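Local coordinates for uncharacterized ParM protein (Staphylococcus aureus, PDB 3JS6) that probably assembles into actin-like filaments that push or pull plasmid copies apart, so that each daughter cell inherits the plasmid, at residues 54-57 and 63-66; 140-143 and 148-151. All blocks are in the same frame, centred on the assembly; numbering follows the deposited sequence.

Interaction 1 (54-57 and 63-66)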
ATOM      1  N   PHE A  54       9.529 -16.253 -11.023  1.00 23.50           N
ATOM      2  CA  PHE A  54      10.678 -15.814 -10.239  1.00 23.54           C
ATOM      3  C   PHE A  54      11.502 -16.970  -9.675  1.00 23.30           C
ATOM      4  O   PHE A  54      10.957 -17.872  -9.019  1.00 22.04           O
ATOM      5  CB  PHE A  54      10.220 -14.946  -9.057  1.00 19.46           C
ATOM      6  CG  PHE A  54       9.442 -13.730  -9.462  1.00 26.02           C
ATOM      7  CD1 PHE A  54       8.113 -13.827  -9.875  1.00 19.77           C
ATOM      8  CD2 PHE A  54      10.053 -12.483  -9.466  1.00 18.42           C
ATOM      9  CE1 PHE A  54       7.418 -12.686 -10.286  1.00 15.05           C
ATOM     10  CE2 PHE A  54       9.362 -11.349  -9.879  1.00 20.15           C
ATOM     11  CZ  PHE A  54       8.045 -11.455 -10.287  1.00 20.70           C
ATOM     12  N   ILE A  55      12.808 -16.939  -9.939  1.00 20.01           N
ATOM     13  CA  ILE A  55      13.732 -17.939  -9.386  1.00 21.93           C
ATOM     14  C   ILE A  55      14.694 -17.138  -8.523  1.00 21.81           C
ATOM     15  O   ILE A  55      15.386 -16.225  -9.016  1.00 20.00           O
ATOM     16  CB  ILE A  55      14.496 -18.691 -10.477  1.00 23.67           C
ATOM     17  CG1 ILE A  55      13.525 -19.581 -11.256  1.00 26.96           C
ATOM     18  CG2 ILE A  55      15.584 -19.560  -9.848  1.00 26.92           C
ATOM     19  CD1 ILE A  55      14.180 -20.291 -12.435  1.00 29.35           C
ATOM     20  N   ILE A  56      14.738 -17.475  -7.237  1.00 20.60           N
ATOM     21  CA  ILE A  56      15.562 -16.732  -6.273  1.00 19.86           C
ATOM     22  C   ILE A  56      16.856 -17.469  -5.896  1.00 22.94           C
ATOM     23  O   ILE A  56      16.812 -18.622  -5.457  1.00 20.10           O
ATOM     24  CB  ILE A  56      14.781 -16.489  -4.945  1.00 21.90           C
ATOM     25  CG1 ILE A  56      13.347 -16.006  -5.222  1.00 20.37           C
ATOM     26  CG2 ILE A  56      15.566 -15.521  -4.060  1.00 20.72           C
ATOM     27  CD1 ILE A  56      13.257 -14.836  -6.164  1.00 30.62           C
ATOM     28  N   ASN A  57      17.987 -16.782  -6.045  1.00 22.53           N
ATOM     29  CA  ASN A  57      19.326 -17.328  -5.735  1.00 22.41           C
ATOM     30  C   ASN A  57      19.626 -18.701  -6.329  1.00 21.28           C
ATOM     31  O   ASN A  57      20.234 -19.563  -5.680  1.00 23.62           O
ATOM     32  CB  ASN A  57      19.564 -17.363  -4.217  1.00 18.61           C
ATOM     33  CG  ASN A  57      19.703 -15.975  -3.628  1.00 17.52           C
ATOM     34  OD1 ASN A  57      20.285 -15.077  -4.253  1.00 20.12           O
ATOM     35  ND2 ASN A  57      19.166 -15.783  -2.437  1.00 24.90           N
ATOM     36  N   VAL A  63       9.829 -22.281  -8.638  1.00 25.49           N
ATOM     37  CA  VAL A  63       9.581 -21.174  -9.552  1.00 24.11           C
ATOM     38  C   VAL A  63       8.346 -20.477  -8.999  1.00 23.52           C
ATOM     39  O   VAL A  63       7.237 -20.995  -9.111  1.00 24.14           O
ATOM     40  CB  VAL A  63       9.333 -21.690 -10.975  1.00 30.17           C
ATOM     41  CG1 VAL A  63       9.119 -20.525 -11.927  1.00 29.52           C
ATOM     42  CG2 VAL A  63      10.518 -22.523 -11.420  1.00 31.84           C
ATOM     43  N   LEU A  64       8.546 -19.322  -8.368  1.00 16.78           N
ATOM     44  CA  LEU A  64       7.436 -18.576  -7.773  1.00 18.10           C
ATOM     45  C   LEU A  64       6.604 -17.874  -8.860  1.00 20.11           C
ATOM     46  O   LEU A  64       7.141 -17.480  -9.885  1.00 21.05           O
ATOM     47  CB  LEU A  64       7.987 -17.548  -6.777  1.00 20.92           C
ATOM     48  CG  LEU A  64       8.687 -18.075  -5.504  1.00 22.52           C
ATOM     49  CD1 LEU A  64       9.346 -16.903  -4.737  1.00 20.48           C
ATOM     50  CD2 LEU A  64       7.661 -18.749  -4.619  1.00 20.83           C
ATOM     51  N   LEU A  65       5.304 -17.712  -8.614  1.00 19.88           N
ATOM     52  CA  LEU A  65       4.393 -17.057  -9.561  1.00 24.92           C
ATOM     53  C   LEU A  65       3.760 -15.857  -8.879  1.00 20.58           C
ATOM     54  O   LEU A  65       3.171 -15.980  -7.790  1.00 20.38           O
ATOM     55  CB  LEU A  65       3.303 -18.041 -10.008  1.00 18.26           C
ATOM     56  CG  LEU A  65       3.869 -19.162 -10.876  1.00 20.34           C
ATOM     57  CD1 LEU A  65       2.800 -20.229 -11.122  1.00 24.20           C
ATOM     58  CD2 LEU A  65       4.366 -18.535 -12.208  1.00 20.11           C
ATOM     59  N   PHE A  66       3.855 -14.703  -9.528  1.00 18.79           N
ATOM     60  CA  PHE A  66       3.335 -13.462  -8.954  1.00 18.20           C
ATOM     61  C   PHE A  66       2.868 -12.521 -10.054  1.00 19.23           C
ATOM     62  O   PHE A  66       3.573 -12.314 -11.045  1.00 21.77           O
ATOM     63  CB  PHE A  66       4.456 -12.803  -8.136  1.00 24.55           C
ATOM     64  CG  PHE A  66       4.055 -11.540  -7.425  1.00 25.41           C
ATOM     65  CD1 PHE A  66       3.004 -11.530  -6.518  1.00 25.90           C
ATOM     66  CD2 PHE A  66       4.754 -10.357  -7.651  1.00 30.84           C
ATOM     67  CE1 PHE A  66       2.653 -10.346  -5.844  1.00 21.59           C
ATOM     68  CE2 PHE A  66       4.412  -9.181  -6.983  1.00 23.65           C
ATOM     69  CZ  PHE A  66       3.355  -9.183  -6.076  1.00 22.55           C
TER
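Val63 opens the contact by laying its CG2 methyl against CG1 of Ile55, 4.2 Å away. Both residues are beta-branched, which suits extended backbone, and both are partly exposed near the turn of the hairpin. Leu64 makes the hydrogen-bonded antiparallel pair with Phe54. Its N-H reaches Phe54 O in the carbonyl plane (N to O 2.9 Å), and in return the N-H of Phe54 points to Leu64 O, from a position 20° out of that carbonyl's plane. The two side chains leave the sheet on the same face, with the CB atoms of Phe54 and Leu64 4.1 Å apart. Leu64 also extends CD1 to CG1 of Ile56, 4.1 Å away, their side chains crossing at about a right angle. Phe66 meets the Phe54 ring with its CB, 3.7 Å from CE1, and turns its own ring edge to Phe54 CZ. With CG of Phe66 anti to the backbone N (chi1 -177°), its ring is carried onward to Leu95 and Cys98 of helix 90-104. The edge of the Phe54 ring faces Leu64 O and Phe66 O in plane. The two Phe54-Leu64 bonds set the local register, which Phe66 and Ser52 carry on; the Phe54, Leu64 and Phe66 side chains pack on helix 90-104 around Cys98.

Interaction 2 (140-143 and 148-151)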
ATOM      1  N   SER A 140      21.590  -8.578  -0.390  1.00 27.01           N
ATOM      2  CA  SER A 140      21.785  -8.741  -1.814  1.00 30.74           C
ATOM      3  C   SER A 140      21.093 -10.009  -2.232  1.00 25.88           C
ATOM      4  O   SER A 140      20.887 -10.893  -1.412  1.00 23.46           O
ATOM      5  CB  SER A 140      23.279  -8.870  -2.144  1.00 32.28           C
ATOM      6  OG  SER A 140      23.894  -7.597  -2.150  1.00 35.29           O
ATOM      7  N   ARG A 141      20.717 -10.092  -3.507  1.00 21.23           N
ATOM      8  CA  ARG A 141      20.106 -11.330  -3.967  1.00 25.95           C
ATOM      9  C   ARG A 141      20.070 -11.427  -5.473  1.00 19.52           C
ATOM     10  O   ARG A 141      20.052 -10.423  -6.165  1.00 23.90           O
ATOM     11  CB  ARG A 141      18.693 -11.465  -3.415  1.00 21.24           C
ATOM     12  CG  ARG A 141      17.686 -10.426  -3.884  1.00 34.68           C
ATOM     13  CD  ARG A 141      17.591  -9.311  -2.845  1.00 44.18           C
ATOM     14  NE  ARG A 141      16.563  -9.647  -1.850  1.00 32.09           N
ATOM     15  CZ  ARG A 141      16.010  -8.805  -0.970  1.00 24.73           C
ATOM     16  NH1 ARG A 141      16.384  -7.528  -0.952  1.00 25.94           N
ATOM     17  NH2 ARG A 141      15.087  -9.245  -0.109  1.00 18.90           N
ATOM     18  N   LEU A 142      20.079 -12.644  -5.977  1.00 23.26           N
ATOM     19  CA  LEU A 142      19.999 -12.886  -7.400  1.00 19.50           C
ATOM     20  C   LEU A 142      18.550 -13.284  -7.690  1.00 26.09           C
ATOM     21  O   LEU A 142      18.017 -14.242  -7.108  1.00 23.40           O
ATOM     22  CB  LEU A 142      20.911 -14.043  -7.813  1.00 20.04           C
ATOM     23  CG  LEU A 142      20.722 -14.406  -9.297  1.00 30.10           C
ATOM     24  CD1 LEU A 142      21.273 -13.271 -10.140  1.00 36.95           C
ATOM     25  CD2 LEU A 142      21.437 -15.715  -9.647  1.00 30.74           C
ATOM     26  N   ILE A 143      17.900 -12.552  -8.574  1.00 19.67           N
ATOM     27  CA  ILE A 143      16.530 -12.903  -8.908  1.00 17.36           C
ATOM     28  C   ILE A 143      16.434 -12.975 -10.421  1.00 18.68           C
ATOM     29  O   ILE A 143      16.899 -12.087 -11.135  1.00 22.28           O
ATOM     30  CB  ILE A 143      15.513 -11.859  -8.387  1.00 19.00           C
ATOM     31  CG1 ILE A 143      15.566 -11.799  -6.860  1.00 18.03           C
ATOM     32  CG2 ILE A 143      14.091 -12.218  -8.871  1.00 19.23           C
ATOM     33  CD1 ILE A 143      14.663 -10.743  -6.301  1.00 20.02           C
ATOM     34  N   ILE A 148      15.247 -13.618 -16.945  1.00 30.23           N
ATOM     35  CA  ILE A 148      16.266 -12.568 -16.965  1.00 31.03           C
ATOM     36  C   ILE A 148      16.889 -12.362 -15.577  1.00 30.24           C
ATOM     37  O   ILE A 148      16.216 -11.935 -14.648  1.00 21.83           O
ATOM     38  CB  ILE A 148      15.662 -11.220 -17.442  1.00 29.76           C
ATOM     39  CG1 ILE A 148      14.994 -11.385 -18.814  1.00 31.81           C
ATOM     40  CG2 ILE A 148      16.738 -10.154 -17.487  1.00 29.40           C
ATOM     41  CD1 ILE A 148      15.954 -11.793 -19.935  1.00 36.27           C
ATOM     42  N   ALA A 149      18.183 -12.649 -15.451  1.00 29.49           N
ATOM     43  CA  ALA A 149      18.897 -12.521 -14.181  1.00 31.02           C
ATOM     44  C   ALA A 149      19.228 -11.086 -13.791  1.00 32.04           C
ATOM     45  O   ALA A 149      19.786 -10.330 -14.584  1.00 28.29           O
ATOM     46  CB  ALA A 149      20.207 -13.350 -14.224  1.00 24.40           C
ATOM     47  N   LYS A 150      18.862 -10.712 -12.572  1.00 29.96           N
ATOM     48  CA  LYS A 150      19.176  -9.381 -12.049  1.00 25.69           C
ATOM     49  C   LYS A 150      19.879  -9.621 -10.740  1.00 28.37           C
ATOM     50  O   LYS A 150      19.414 -10.430  -9.925  1.00 22.02           O
ATOM     51  CB  LYS A 150      17.914  -8.554 -11.766  1.00 29.33           C
ATOM     52  CG  LYS A 150      17.151  -8.094 -13.003  1.00 24.58           C
ATOM     53  CD  LYS A 150      18.003  -7.229 -13.905  1.00 26.04           C
ATOM     54  CE  LYS A 150      17.211  -6.799 -15.128  1.00 30.05           C
ATOM     55  NZ  LYS A 150      18.016  -5.980 -16.073  1.00 31.30           N
ATOM     56  N   THR A 151      21.002  -8.935 -10.550  1.00 27.34           N
ATOM     57  CA  THR A 151      21.761  -9.004  -9.319  1.00 22.93           C
ATOM     58  C   THR A 151      21.304  -7.769  -8.570  1.00 23.60           C
ATOM     59  O   THR A 151      21.486  -6.652  -9.058  1.00 25.10           O
ATOM     60  CB  THR A 151      23.278  -8.874  -9.578  1.00 28.65           C
ATOM     61  OG1 THR A 151      23.736 -10.017 -10.303  1.00 31.60           O
ATOM     62  CG2 THR A 151      24.034  -8.761  -8.268  1.00 30.29           C
TER
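Backbone hydrogen bonding ties Ile143 to Lys150 in both directions. The N-H of Ile143 approaches Lys150 O almost straight along the carbonyl bond (N to O 2.9 Å, 171° at the hydrogen), whereas Lys150 N meets Ile143 O at 2.8 Å from a position tilted 23° out of the carbonyl plane. Lys150 O thus takes one true hydrogen bond, with a weak CA-H...O contact from Leu142 CA beside it at 3.6 Å. Van der Waals packing falls mainly to Leu142, which forms the adjoining non-hydrogen-bonded pair with Thr151. Its CG stands anti to the backbone N (chi1 174°), and the chain then bends to bring CD1 across the partner strand, 3.4 Å from Lys150 O. The one apolar pair is Leu142 CD1 with the methyl CB of Ala149, 4.2 Å apart. Beta-branched Thr151 suits a strand, its OG1 lying 4.1 Å from Leu142 CD1. The polar ends lead away from the pairing and find partners outside the hairpin: Lys150 NZ bonds to the carbonyls of Val107 and Glu109, and Arg141 NH2 forms a salt bridge with Glu97 OE2 of helix 90-104. Pairing here rests on main-chain bonds, and the long charged side chains spend their polarity on joining the hairpin to neighbouring parts of the domain.

Overall arrangement
Interactions 1 and 2 come in series along the chain, each within a beta hairpin, and their centres lie 11 Å apart. Strands 52-56 and 141-145 are antiparallel neighbours, so the order 64-66, 52-56, 141-145, 148-161 runs unbroken through one mixed sheet. The seam between the hairpins is held in part by backbone bonding of Ile55 with Glu144, by Asn57, whose N probably bonds to Leu142 O and whose OD1 accepts the N-H of Leu142, and by Ile143 CG2, which packs against Phe54 and Ile56. Helix 90-104 meets both hairpins, through Phe54, Leu64 and Phe66 in one and Arg141 and Ile143 in the other. Strand 148-161 also pairs with parallel strand 111-120, making both hairpins part of the N-terminal actin-like domain's sheet.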